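Local coordinates for carbohydrate binding module family 33 and 10 domain protein (Teredinibacter turnerae, PDB 6RW7) that probably cleaves cellulose oxidatively, forming the copper-binding AA10 lytic polysaccharide monooxygenase domain of a longer protein, at residues Glu65-Phe70 / Phe196-Val201; Asp81-Trp86 / Thr128-Trp133; Pro140-Ser145 / Val168-Pro173. All coordinates share one frame; numbering follows the deposited sequence. Where two conformers were deposited one is given.

Interaction 1: Glu65-Phe70 / Phe196-Val201; sequences EHVCGF and FSCVDV
Cys68 and Cys198 are joined covalently, their SG atoms 2.1 Å apart and the bridge turned to a chi3 of -97°. Both sulfurs stand beside their own backbone N, anti to the carbonyl carbon, which brings them together between the loop and the strand. CG1 of Val67 only grazes Cys198 SG.

Phe70 sets its CB almost squarely over the centre of the Phe196 ring, 3.7 Å from the centroid, a CH-pi contact. The two rings are nearly parallel, planes 10° apart, yet slid so far that they barely overlap; CG of Phe70 meets CE2 of Phe196 at 3.5 Å.

In the LPMO beta-sandwich this disulfide pins a long irregular loop onto strand 193-202, near whose start lies Glu193, a copper(I) ligand in another structure of this protein. A type I turn, closed by a hydrogen bond from Phe70 N to Val67 O, 3.0 Å, shapes the loop here and leaves Val67 O at the edge of the Phe70 ring.

Of the polar links, one water donates to Cys68 O at 2.7 Å and, weakly, to Phe196 O. Phe196 O is also hydrogen-bonded by Gln11 NE2.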
ATOM      1  N   GLU A  65      13.361   0.025  -9.118  1.00 14.98           N
ATOM      2  CA  GLU A  65      13.517  -1.436  -9.311  1.00 15.68           C
ATOM      3  C   GLU A  65      12.300  -2.139  -8.722  1.00 16.07           C
ATOM      4  O   GLU A  65      11.817  -3.138  -9.306  1.00 18.04           O
ATOM      5  CB  GLU A  65      14.762  -1.975  -8.603  1.00 16.37           C
ATOM      6  N   HIS A  66      11.822  -1.639  -7.586  1.00 13.89           N
ATOM      7  CA  HIS A  66      10.768  -2.308  -6.790  1.00 13.43           C
ATOM      8  C   HIS A  66       9.480  -1.488  -6.785  1.00 11.54           C
ATOM      9  O   HIS A  66       9.503  -0.248  -6.897  1.00 11.83           O
ATOM     10  CB  HIS A  66      11.250  -2.575  -5.363  1.00 14.01           C
ATOM     11  CG  HIS A  66      12.567  -3.272  -5.271  1.00 14.83           C
ATOM     12  ND1 HIS A  66      12.683  -4.652  -5.387  1.00 15.97           N
ATOM     13  CD2 HIS A  66      13.821  -2.786  -5.087  1.00 15.99           C
ATOM     14  CE1 HIS A  66      13.970  -4.975  -5.259  1.00 16.16           C
ATOM     15  NE2 HIS A  66      14.680  -3.848  -5.067  1.00 16.64           N
ATOM     16  N   VAL A  67       8.367  -2.198  -6.641  1.00 11.32           N
ATOM     17  CA  VAL A  67       7.025  -1.580  -6.559  1.00 11.00           C
ATOM     18  C   VAL A  67       6.698  -1.238  -5.102  1.00 10.04           C
ATOM     19  O   VAL A  67       6.759  -0.062  -4.732  1.00 10.53           O
ATOM     20  CB  VAL A  67       5.993  -2.518  -7.200  1.00 10.99           C
ATOM     21  CG1 VAL A  67       4.595  -1.981  -6.969  1.00 11.43           C
ATOM     22  CG2 VAL A  67       6.303  -2.727  -8.691  1.00 11.46           C
ATOM     23  N   CYS A  68       6.361  -2.223  -4.282  1.00 10.24           N
ATOM     24  CA  CYS A  68       5.742  -1.966  -2.955  1.00 10.84           C
ATOM     25  C   CYS A  68       6.706  -1.181  -2.056  1.00 10.52           C
ATOM     26  O   CYS A  68       6.221  -0.325  -1.312  1.00 11.48           O
ATOM     27  CB  CYS A  68       5.280  -3.253  -2.304  1.00 11.43           C
ATOM     28  SG  CYS A  68       4.015  -4.062  -3.317  1.00 12.25           S
ATOM     29  N   GLY A  69       8.007  -1.480  -2.114  1.00 10.43           N
ATOM     30  CA  GLY A  69       9.015  -0.796  -1.284  1.00 10.17           C
ATOM     31  C   GLY A  69       9.428   0.531  -1.886  1.00 10.75           C
ATOM     32  O   GLY A  69      10.071   1.333  -1.196  1.00 10.61           O
ATOM     33  N   PHE A  70       9.154   0.715  -3.183  1.00 10.00           N
ATOM     34  CA  PHE A  70       9.490   1.912  -4.000  1.00 10.46           C
ATOM     35  C   PHE A  70      10.960   2.339  -3.815  1.00 10.55           C
ATOM     36  O   PHE A  70      11.242   3.554  -3.861  1.00 11.17           O
ATOM     37  CB  PHE A  70       8.510   3.047  -3.707  1.00 10.68           C
ATOM     38  CG  PHE A  70       8.246   3.861  -4.940  1.00 10.42           C
ATOM     39  CD1 PHE A  70       7.418   3.384  -5.947  1.00 10.69           C
ATOM     40  CD2 PHE A  70       8.887   5.071  -5.134  1.00 10.52           C
ATOM     41  CE1 PHE A  70       7.211   4.114  -7.102  1.00 11.01           C
ATOM     42  CE2 PHE A  70       8.676   5.796  -6.295  1.00 10.18           C
ATOM     43  CZ  PHE A  70       7.829   5.326  -7.270  1.00 11.03           C
ATOM     44  N   PHE A 196       4.139   4.362   1.238  1.00  9.38           N
ATOM     45  CA  PHE A 196       3.721   3.387   0.211  1.00  9.79           C
ATOM     46  C   PHE A 196       3.073   2.177   0.866  1.00  9.61           C
ATOM     47  O   PHE A 196       3.531   1.723   1.881  1.00  9.48           O
ATOM     48  CB  PHE A 196       4.921   2.959  -0.642  1.00  9.76           C
ATOM     49  CG  PHE A 196       5.630   4.122  -1.267  1.00  9.77           C
ATOM     50  CD1 PHE A 196       6.639   4.785  -0.587  1.00  9.99           C
ATOM     51  CD2 PHE A 196       5.239   4.592  -2.506  1.00  9.97           C
ATOM     52  CE1 PHE A 196       7.259   5.878  -1.160  1.00 10.06           C
ATOM     53  CE2 PHE A 196       5.865   5.688  -3.082  1.00 10.46           C
ATOM     54  CZ  PHE A 196       6.869   6.330  -2.395  1.00  9.98           C
ATOM     55  N   SER A 197       2.044   1.635   0.229  1.00  9.50           N
ATOM     56  CA  SER A 197       1.308   0.486   0.793  1.00  9.98           C
ATOM     57  C   SER A 197       0.701  -0.336  -0.338  1.00 10.31           C
ATOM     58  O   SER A 197       0.036   0.245  -1.215  1.00 10.84           O
ATOM     59  CB  SER A 197       0.296   0.977   1.783  1.00 10.45           C
ATOM     60  OG  SER A 197      -0.246  -0.068   2.581  1.00 10.19           O
ATOM     61  N   CYS A 198       0.970  -1.638  -0.351  1.00 10.46           N
ATOM     62  CA  CYS A 198       0.375  -2.597  -1.310  1.00  9.96           C
ATOM     63  C   CYS A 198      -0.738  -3.405  -0.647  1.00  9.72           C
ATOM     64  O   CYS A 198      -0.569  -3.832   0.496  1.00  9.17           O
ATOM     65  CB  CYS A 198       1.420  -3.558  -1.847  1.00 11.18           C
ATOM     66  SG  CYS A 198       2.404  -2.788  -3.154  1.00 12.80           S
ATOM     67  N   VAL A 199      -1.811  -3.650  -1.383  1.00  9.48           N
ATOM     68  CA  VAL A 199      -2.950  -4.466  -0.916  1.00  9.73           C
ATOM     69  C   VAL A 199      -3.137  -5.626  -1.891  1.00  9.61           C
ATOM     70  O   VAL A 199      -3.346  -5.376  -3.098  1.00  9.43           O
ATOM     71  CB  VAL A 199      -4.238  -3.628  -0.817  1.00 10.14           C
ATOM     72  CG1 VAL A 199      -5.318  -4.440  -0.127  1.00 10.72           C
ATOM     73  CG2 VAL A 199      -4.005  -2.312  -0.087  1.00 10.68           C
ATOM     74  N   ASP A 200      -3.148  -6.838  -1.360  1.00 10.28           N
ATOM     75  CA  ASP A 200      -3.421  -8.076  -2.127  1.00 10.25           C
ATOM     76  C   ASP A 200      -4.920  -8.339  -2.046  1.00 10.28           C
ATOM     77  O   ASP A 200      -5.435  -8.564  -0.924  1.00 10.13           O
ATOM     78  CB  ASP A 200      -2.586  -9.231  -1.571  1.00 11.07           C
ATOM     79  CG  ASP A 200      -1.106  -9.045  -1.800  1.00 11.28           C
ATOM     80  OD1 ASP A 200      -0.652  -9.233  -2.927  1.00 12.72           O
ATOM     81  OD2 ASP A 200      -0.421  -8.651  -0.854  1.00 11.25           O
ATOM     82  N   VAL A 201      -5.605  -8.304  -3.188  1.00 10.05           N
ATOM     83  CA  VAL A 201      -7.075  -8.450  -3.255  1.00 10.78           C
ATOM     84  C   VAL A 201      -7.470  -9.544  -4.246  1.00 10.69           C
ATOM     85  O   VAL A 201      -6.765  -9.772  -5.222  1.00 11.80           O
ATOM     86  CB  VAL A 201      -7.738  -7.114  -3.603  1.00 10.47           C
ATOM     87  CG1 VAL A 201      -7.698  -6.187  -2.399  1.00 11.26           C
ATOM     88  CG2 VAL A 201      -7.108  -6.493  -4.838  1.00 11.27           C
TER
HETATM   89  O   HOH W   1       4.663  -0.869   0.851  1.00 13.16           O

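Interaction 2: Asp81-Trp86 / Thr128-Trp133; sequences DTPANW and TRELTW
The carboxylates of Asp81 and Glu130 lie almost parallel, their planes 5° apart, with OD1 of Asp81 4.2 Å from OE1 of Glu130. Two like charges this close would probably disfavour each other, but each has a mate elsewhere: Glu130 OE1 is bonded to His66 ND1, and Asp81 OD1 and OD2 are bonded to the backbone N of Gly69 and Ala78. The indole of Trp86 has Thr82 O at its edge, in the ring plane; the bond from NE1 to that oxygen is 2.8 Å and runs nearly straight on from the C=O. Arg129 NH1 donates to Glu130 O, which lies in the guanidinium plane, and the same NH1 pairs with Asp135.

Across the contact itself the touching is van der Waals, ring and side-chain carbons against backbone. Pro83 lays its ring against the other loop: CB meets Thr128 C at 3.6 Å, and CG meets Arg129 C at the same distance. Glu130 then runs out past the proline, extended beyond CG, so that CG lies 3.5 Å from Asp81 O and the carboxylate comes up beside Asp81 CB.

Two waters stitch the backbones together. One donates to Asp81 O (2.8 Å) and accepts from Leu131 N; the other accepts from Ala84 N and lies 3.0 Å from Arg129 O, to which it can donate.

This is plain loop-to-loop packing near the surface, away from the metal sites. Helix 29-37 backs the 81-86 loop, Asn34 reaching Pro83 O through ND2 and Ala31 touching Trp86, while helix 10-17 lies against both loops, Cys14 at Trp86 and Arg10 at Leu131. The 128-133 loop itself leads from strand 111-118 toward strand 142-145.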
ATOM      1  N   ASP A  81       8.427  -6.172  -0.511  1.00 10.97           N
ATOM      2  CA  ASP A  81       8.803  -6.547  -1.897  1.00 11.19           C
ATOM      3  C   ASP A  81       8.963  -8.058  -2.015  1.00 12.20           C
ATOM      4  O   ASP A  81       8.953  -8.549  -3.147  1.00 12.48           O
ATOM      5  CB  ASP A  81      10.092  -5.849  -2.324  1.00 11.49           C
ATOM      6  CG  ASP A  81       9.918  -4.357  -2.452  1.00 11.56           C
ATOM      7  OD1 ASP A  81       8.911  -3.937  -3.097  1.00 11.43           O
ATOM      8  OD2 ASP A  81      10.788  -3.629  -1.928  1.00 12.04           O
ATOM      9  N   THR A  82       9.135  -8.778  -0.909  1.00 11.52           N
ATOM     10  CA  THR A  82       9.435 -10.230  -0.917  1.00 11.76           C
ATOM     11  C   THR A  82       8.425 -10.974  -1.796  1.00 12.83           C
ATOM     12  O   THR A  82       7.227 -10.934  -1.530  1.00 11.92           O
ATOM     13  CB  THR A  82       9.425 -10.767   0.517  1.00 12.40           C
ATOM     14  OG1 THR A  82      10.328  -9.966   1.286  1.00 11.85           O
ATOM     15  CG2 THR A  82       9.849 -12.216   0.575  1.00 13.19           C
ATOM     16  N   PRO A  83       8.860 -11.770  -2.794  1.00 13.89           N
ATOM     17  CA  PRO A  83       7.955 -12.703  -3.453  1.00 14.86           C
ATOM     18  C   PRO A  83       7.405 -13.720  -2.451  1.00 14.46           C
ATOM     19  O   PRO A  83       8.182 -14.326  -1.702  1.00 15.27           O
ATOM     20  CB  PRO A  83       8.823 -13.374  -4.527  1.00 15.09           C
ATOM     21  CG  PRO A  83       9.950 -12.406  -4.745  1.00 15.72           C
ATOM     22  CD  PRO A  83      10.215 -11.816  -3.373  1.00 14.65           C
ATOM     23  N   ALA A  84       6.091 -13.864  -2.417  1.00 13.72           N
ATOM     24  CA  ALA A  84       5.393 -14.839  -1.548  1.00 12.92           C
ATOM     25  C   ALA A  84       3.937 -14.978  -1.937  1.00 13.49           C
ATOM     26  O   ALA A  84       3.414 -14.108  -2.661  1.00 13.03           O
ATOM     27  CB  ALA A  84       5.432 -14.394  -0.097  1.00 13.53           C
ATOM     28  N   ASN A  85       3.299 -16.028  -1.447  1.00 14.04           N
ATOM     29  CA  ASN A  85       1.819 -16.097  -1.358  0.50 14.17           C
ATOM     30  C   ASN A  85       1.415 -15.248  -0.151  1.00 15.79           C
ATOM     31  O   ASN A  85       1.312 -15.781   0.963  1.00 17.65           O
ATOM     32  CB  ASN A  85       1.294 -17.534  -1.291  0.50 15.02           C
ATOM     33  CG  ASN A  85      -0.198 -17.622  -1.532  0.50 15.57           C
ATOM     34  OD1 ASN A  85      -0.886 -16.603  -1.578  0.50 15.51           O
ATOM     35  ND2 ASN A  85      -0.706 -18.838  -1.686  0.50 15.83           N
ATOM     36  N   TRP A  86       1.253 -13.949  -0.367  1.00 13.47           N
ATOM     37  CA  TRP A  86       0.832 -12.999   0.692  1.00 13.03           C
ATOM     38  C   TRP A  86      -0.628 -13.252   1.061  1.00 12.88           C
ATOM     39  O   TRP A  86      -1.416 -13.736   0.232  1.00 13.61           O
ATOM     40  CB  TRP A  86       1.021 -11.567   0.193  1.00 12.53           C
ATOM     41  CG  TRP A  86       2.445 -11.126   0.078  1.00 12.07           C
ATOM     42  CD1 TRP A  86       3.299 -11.273  -0.978  1.00 12.15           C
ATOM     43  CD2 TRP A  86       3.180 -10.441   1.100  1.00 11.10           C
ATOM     44  NE1 TRP A  86       4.522 -10.751  -0.672  1.00 12.42           N
ATOM     45  CE2 TRP A  86       4.470 -10.212   0.591  1.00 11.30           C
ATOM     46  CE3 TRP A  86       2.849  -9.971   2.379  1.00 11.14           C
ATOM     47  CZ2 TRP A  86       5.432  -9.531   1.322  1.00 11.88           C
ATOM     48  CZ3 TRP A  86       3.809  -9.311   3.109  1.00 11.95           C
ATOM     49  CH2 TRP A  86       5.079  -9.098   2.581  1.00 11.89           C
ATOM     50  N   THR A 128       6.410 -16.217  -6.962  1.00 17.67           N
ATOM     51  CA  THR A 128       7.859 -16.570  -7.012  1.00 18.53           C
ATOM     52  C   THR A 128       8.680 -15.386  -7.485  1.00 19.23           C
ATOM     53  O   THR A 128       9.900 -15.453  -7.394  1.00 18.99           O
ATOM     54  CB  THR A 128       8.117 -17.770  -7.932  1.00 20.87           C
ATOM     55  OG1 THR A 128       7.964 -17.359  -9.288  1.00 21.07           O
ATOM     56  CG2 THR A 128       7.193 -18.928  -7.629  1.00 20.73           C
ATOM     57  N   ARG A 129       8.037 -14.326  -7.962  1.00 18.32           N
ATOM     58  CA  ARG A 129       8.789 -13.202  -8.542  1.00 19.84           C
ATOM     59  C   ARG A 129       8.249 -11.924  -7.920  1.00 17.29           C
ATOM     60  O   ARG A 129       7.088 -11.908  -7.451  1.00 19.26           O
ATOM     61  CB  ARG A 129       8.702 -13.188 -10.071  1.00 22.96           C
ATOM     62  CG  ARG A 129       7.325 -12.831 -10.611  1.00 26.71           C
ATOM     63  CD  ARG A 129       7.350 -12.188 -11.987  1.00 28.63           C
ATOM     64  NE  ARG A 129       6.005 -12.065 -12.545  1.00 29.82           N
ATOM     65  CZ  ARG A 129       5.191 -11.009 -12.425  1.00 30.01           C
ATOM     66  NH1 ARG A 129       5.550  -9.953 -11.725  1.00 27.95           N
ATOM     67  NH2 ARG A 129       3.988 -11.049 -12.982  1.00 29.22           N
ATOM     68  N   GLU A 130       9.072 -10.892  -7.942  1.00 17.23           N
ATOM     69  CA  GLU A 130       8.657  -9.549  -7.500  1.00 16.07           C
ATOM     70  C   GLU A 130       7.683  -8.971  -8.526  1.00 15.61           C
ATOM     71  O   GLU A 130       7.781  -9.235  -9.742  1.00 14.86           O
ATOM     72  CB  GLU A 130       9.843  -8.600  -7.360  1.00 16.79           C
ATOM     73  CG  GLU A 130      10.681  -8.877  -6.129  1.00 18.39           C
ATOM     74  CD  GLU A 130      11.352  -7.631  -5.603  1.00 21.30           C
ATOM     75  OE1 GLU A 130      10.811  -6.527  -5.848  1.00 18.60           O
ATOM     76  OE2 GLU A 130      12.417  -7.763  -4.942  1.00 21.29           O
ATOM     77  N   LEU A 131       6.785  -8.141  -8.041  1.00 12.93           N
ATOM     78  CA  LEU A 131       5.990  -7.270  -8.925  1.00 12.80           C
ATOM     79  C   LEU A 131       6.944  -6.387  -9.741  1.00 12.96           C
ATOM     80  O   LEU A 131       8.037  -6.041  -9.275  1.00 13.64           O
ATOM     81  CB  LEU A 131       5.056  -6.422  -8.066  1.00 12.53           C
ATOM     82  CG  LEU A 131       3.990  -7.203  -7.311  1.00 12.90           C
ATOM     83  CD1 LEU A 131       3.326  -6.299  -6.263  1.00 13.69           C
ATOM     84  CD2 LEU A 131       2.965  -7.784  -8.281  1.00 14.06           C
ATOM     85  N   THR A 132       6.532  -6.065 -10.958  1.00 13.37           N
ATOM     86  CA  THR A 132       7.221  -5.129 -11.863  1.00 13.40           C
ATOM     87  C   THR A 132       6.222  -4.067 -12.280  1.00 12.44           C
ATOM     88  O   THR A 132       4.994  -4.308 -12.165  1.00 12.13           O
ATOM     89  CB  THR A 132       7.785  -5.825 -13.113  1.00 15.29           C
ATOM     90  OG1 THR A 132       6.695  -6.149 -13.980  1.00 17.61           O
ATOM     91  CG2 THR A 132       8.576  -7.065 -12.772  1.00 16.16           C
ATOM     92  N   TRP A 133       6.717  -2.954 -12.804  1.00 12.41           N
ATOM     93  CA  TRP A 133       5.835  -1.872 -13.291  1.00 12.25           C
ATOM     94  C   TRP A 133       4.996  -2.372 -14.471  1.00 13.05           C
ATOM     95  O   TRP A 133       3.875  -1.866 -14.649  1.00 13.48           O
ATOM     96  CB  TRP A 133       6.605  -0.586 -13.598  1.00 12.03           C
ATOM     97  CG  TRP A 133       7.120  -0.005 -12.322  1.00 12.19           C
ATOM     98  CD1 TRP A 133       8.421   0.140 -11.958  1.00 11.94           C
ATOM     99  CD2 TRP A 133       6.331   0.428 -11.202  1.00 11.67           C
ATOM    100  NE1 TRP A 133       8.500   0.641 -10.696  1.00 11.98           N
ATOM    101  CE2 TRP A 133       7.241   0.824 -10.201  1.00 11.60           C
ATOM    102  CE3 TRP A 133       4.965   0.531 -10.941  1.00 11.34           C
ATOM    103  CZ2 TRP A 133       6.837   1.315  -8.966  1.00 11.14           C
ATOM    104  CZ3 TRP A 133       4.558   1.029  -9.722  1.00 10.79           C
ATOM    105  CH2 TRP A 133       5.485   1.389  -8.736  1.00 11.02           C
TER
HETATM  106  O   HOH W   2       6.911  -7.821  -4.931  1.00 13.74           O
HETATM  107  O   HOH W   3       5.118 -12.458  -5.194  1.00 21.77           O

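Interaction 3: Pro140-Ser145 / Val168-Pro173; sequences PFCDES and VTCNVP
A classic beta bulge, with Phe141 and Cys142 both facing Phe116 of strand 111-118, starts strand 142-145 and turns two side chains in a row onto strand 165-172. Cys142 forms a disulfide with Cys170, SG to SG 2.1 Å with chi3 at -74°. Its sulfur swings anti to the backbone N (chi1 -175°), while that of Cys170 stands beside its own.

Phe141 slides its ring in alongside Val172, both side chains pointing the same way. Pro173 crosses the ring at about a right angle, with CD over one face 3.6 Å from Phe141 CD1, a CH-pi contact. From oblique directions come Asn171 O, 3.5 Å from Phe141 CD1, and Cys170 CB, 4.0 Å from Phe141 CE1. With an alanine in place of Phe141, Pro173 would probably lose the ring face it rests on, and a gap would be likely to open beside Cys170 and Val172.

These strands belong to different sheets of the beta-sandwich: 142-145 pairs with 111-118, whereas 165-172 pairs with 96-101 and 157-160. The disulfide is thus a covalent strut between the sheets; strands 142-145 and 168-172 run close to antiparallel, at 154°.

Further along, Glu144 CG packs on Val168 CG1 at 4.1 Å. A water donates both to Glu144 OE2 and to Thr169 O, 2.7 Å from the latter; OE1 is bonded to Asn154, a residue of the sodium site. A second water bridges the backbones, donating to Phe141 O and accepting from Asn171 N at 2.9 Å.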
ATOM      1  N   PRO A 140      -2.823   6.199 -12.388  1.00 11.33           N
ATOM      2  CA  PRO A 140      -3.595   5.802 -11.213  1.00 11.44           C
ATOM      3  C   PRO A 140      -5.097   5.722 -11.514  1.00 11.82           C
ATOM      4  O   PRO A 140      -5.588   6.518 -12.294  1.00 12.31           O
ATOM      5  CB  PRO A 140      -3.311   6.889 -10.169  1.00 12.12           C
ATOM      6  CG  PRO A 140      -2.725   8.036 -10.945  1.00 12.65           C
ATOM      7  CD  PRO A 140      -2.173   7.504 -12.253  1.00 11.81           C
ATOM      8  N   PHE A 141      -5.806   4.815 -10.846  1.00 10.86           N
ATOM      9  CA  PHE A 141      -7.285   4.739 -10.951  1.00 11.55           C
ATOM     10  C   PHE A 141      -7.936   5.702  -9.960  1.00 11.78           C
ATOM     11  O   PHE A 141      -9.113   6.004 -10.114  1.00 12.96           O
ATOM     12  CB  PHE A 141      -7.772   3.311 -10.740  1.00 10.98           C
ATOM     13  CG  PHE A 141      -7.685   2.781  -9.331  1.00 10.69           C
ATOM     14  CD1 PHE A 141      -8.683   3.029  -8.409  1.00 11.53           C
ATOM     15  CD2 PHE A 141      -6.613   2.003  -8.936  1.00 10.58           C
ATOM     16  CE1 PHE A 141      -8.614   2.511  -7.125  1.00 11.17           C
ATOM     17  CE2 PHE A 141      -6.553   1.449  -7.670  1.00 10.29           C
ATOM     18  CZ  PHE A 141      -7.537   1.734  -6.755  1.00  9.87           C
ATOM     19  N   CYS A 142      -7.196   6.176  -8.957  1.00 11.88           N
ATOM     20  CA  CYS A 142      -7.729   7.112  -7.953  1.00 12.36           C
ATOM     21  C   CYS A 142      -6.586   8.046  -7.578  1.00 12.70           C
ATOM     22  O   CYS A 142      -5.491   7.558  -7.315  1.00 12.83           O
ATOM     23  CB  CYS A 142      -8.263   6.325  -6.765  1.00 13.47           C
ATOM     24  SG  CYS A 142      -9.084   7.323  -5.496  1.00 16.41           S
ATOM     25  N   ASP A 143      -6.814   9.345  -7.661  1.00 12.64           N
ATOM     26  CA  ASP A 143      -5.764  10.356  -7.394  1.00 13.38           C
ATOM     27  C   ASP A 143      -6.510  11.555  -6.833  1.00 13.65           C
ATOM     28  O   ASP A 143      -7.182  12.250  -7.610  1.00 15.41           O
ATOM     29  CB  ASP A 143      -4.943  10.651  -8.649  1.00 14.31           C
ATOM     30  CG  ASP A 143      -3.847  11.683  -8.438  1.00 16.21           C
ATOM     31  OD1 ASP A 143      -3.701  12.186  -7.327  1.00 19.81           O
ATOM     32  OD2 ASP A 143      -3.203  12.005  -9.395  1.00 21.05           O
ATOM     33  N   GLU A 144      -6.506  11.678  -5.513  1.00 12.64           N
ATOM     34  CA  GLU A 144      -7.318  12.678  -4.804  1.00 12.01           C
ATOM     35  C   GLU A 144      -6.361  13.575  -4.042  1.00 11.91           C
ATOM     36  O   GLU A 144      -5.639  13.062  -3.158  1.00 12.50           O
ATOM     37  CB  GLU A 144      -8.343  11.994  -3.915  1.00 11.82           C
ATOM     38  CG  GLU A 144      -9.351  11.190  -4.710  1.00 12.38           C
ATOM     39  CD  GLU A 144     -10.275  11.966  -5.634  1.00 14.89           C
ATOM     40  OE1 GLU A 144     -10.311  13.224  -5.573  1.00 15.28           O
ATOM     41  OE2 GLU A 144     -10.931  11.312  -6.474  1.00 15.12           O
ATOM     42  N   SER A 145      -6.442  14.873  -4.306  1.00 11.65           N
ATOM     43  CA  SER A 145      -5.597  15.869  -3.619  1.00 12.56           C
ATOM     44  C   SER A 145      -6.453  16.873  -2.842  1.00 11.90           C
ATOM     45  O   SER A 145      -7.659  17.066  -3.130  1.00 12.41           O
ATOM     46  CB  SER A 145      -4.675  16.537  -4.595  1.00 14.32           C
ATOM     47  OG  SER A 145      -5.390  17.344  -5.508  1.00 16.18           O
ATOM     48  N   VAL A 168     -10.249   7.622   2.116  1.00 12.71           N
ATOM     49  CA  VAL A 168     -10.349   8.098   0.717  1.00 13.36           C
ATOM     50  C   VAL A 168     -11.367   7.222   0.014  1.00 13.74           C
ATOM     51  O   VAL A 168     -11.189   5.998   0.047  1.00 13.47           O
ATOM     52  CB  VAL A 168      -9.039   7.984  -0.072  1.00 15.83           C
ATOM     53  CG1 VAL A 168      -9.109   8.792  -1.356  1.00 15.71           C
ATOM     54  CG2 VAL A 168      -7.799   8.288   0.708  1.00 18.50           C
ATOM     55  N   THR A 169     -12.301   7.816  -0.716  1.00 13.08           N
ATOM     56  CA  THR A 169     -13.284   7.059  -1.521  1.00 14.45           C
ATOM     57  C   THR A 169     -12.819   7.043  -2.974  1.00 13.56           C
ATOM     58  O   THR A 169     -12.484   8.115  -3.512  1.00 13.84           O
ATOM     59  CB  THR A 169     -14.679   7.642  -1.299  1.00 17.38           C
ATOM     60  OG1 THR A 169     -14.913   7.563   0.106  1.00 20.96           O
ATOM     61  CG2 THR A 169     -15.740   6.883  -2.058  1.00 18.21           C
ATOM     62  N   CYS A 170     -12.790   5.860  -3.580  1.00 12.91           N
ATOM     63  CA  CYS A 170     -12.231   5.646  -4.929  1.00 13.68           C
ATOM     64  C   CYS A 170     -13.220   4.808  -5.730  1.00 13.88           C
ATOM     65  O   CYS A 170     -13.916   3.976  -5.138  1.00 14.31           O
ATOM     66  CB  CYS A 170     -10.900   4.904  -4.875  1.00 14.13           C
ATOM     67  SG  CYS A 170      -9.522   5.792  -4.093  1.00 16.68           S
ATOM     68  N   ASN A 171     -13.200   4.976  -7.047  1.00 14.28           N
ATOM     69  CA  ASN A 171     -13.899   4.072  -7.989  1.00 14.16           C
ATOM     70  C   ASN A 171     -12.907   2.984  -8.412  1.00 13.30           C
ATOM     71  O   ASN A 171     -12.053   3.249  -9.269  1.00 13.65           O
ATOM     72  CB  ASN A 171     -14.419   4.857  -9.195  1.00 16.59           C
ATOM     73  CG  ASN A 171     -15.185   3.998 -10.170  1.00 20.89           C
ATOM     74  OD1 ASN A 171     -15.756   2.974  -9.798  1.00 24.89           O
ATOM     75  ND2 ASN A 171     -15.178   4.402 -11.429  1.00 24.35           N
ATOM     76  N   VAL A 172     -13.026   1.794  -7.838  1.00 11.18           N
ATOM     77  CA  VAL A 172     -12.120   0.666  -8.147  1.00 11.21           C
ATOM     78  C   VAL A 172     -12.530   0.069  -9.481  1.00 11.17           C
ATOM     79  O   VAL A 172     -13.697  -0.249  -9.671  1.00 11.09           O
ATOM     80  CB  VAL A 172     -12.141  -0.361  -7.009  1.00 11.14           C
ATOM     81  CG1 VAL A 172     -11.235  -1.534  -7.322  1.00 11.39           C
ATOM     82  CG2 VAL A 172     -11.718   0.273  -5.686  1.00 11.65           C
ATOM     83  N   PRO A 173     -11.584  -0.075 -10.434  1.00 11.99           N
ATOM     84  CA  PRO A 173     -11.888  -0.677 -11.730  1.00 12.31           C
ATOM     85  C   PRO A 173     -12.386  -2.116 -11.611  1.00 11.59           C
ATOM     86  O   PRO A 173     -12.027  -2.826 -10.668  1.00 10.68           O
ATOM     87  CB  PRO A 173     -10.541  -0.652 -12.469  1.00 13.20           C
ATOM     88  CG  PRO A 173      -9.766   0.464 -11.814  1.00 14.20           C
ATOM     89  CD  PRO A 173     -10.198   0.414 -10.367  1.00 12.93           C
TER
HETATM   90  O   HOH W   4     -11.275   6.777  -8.241  1.00 20.31           O
HETATM   91  O   HOH W   5     -12.563   9.229  -5.970  1.00 20.68           O

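From the N terminus, residues 65-70 come first, and their partner segment 196-201, on strand 193-202, comes last, so interaction 1 closes the longest loop and encloses both others. Within it, interaction 2 joins 81-86 to 128-133 and is complete before interaction 3 opens at 140-145 and closes at 168-173; these two stand in series, and nothing crosses. Loop 65-70 touches both segments of interaction 2, with Phe70 packing on Trp133, making one continuous patch of loops beside strand 193-202. Interaction 3 lies apart, about 16 Å centre to centre from interaction 1, although both reach the same mixed sheet, which interaction 3 couples to the four-stranded one.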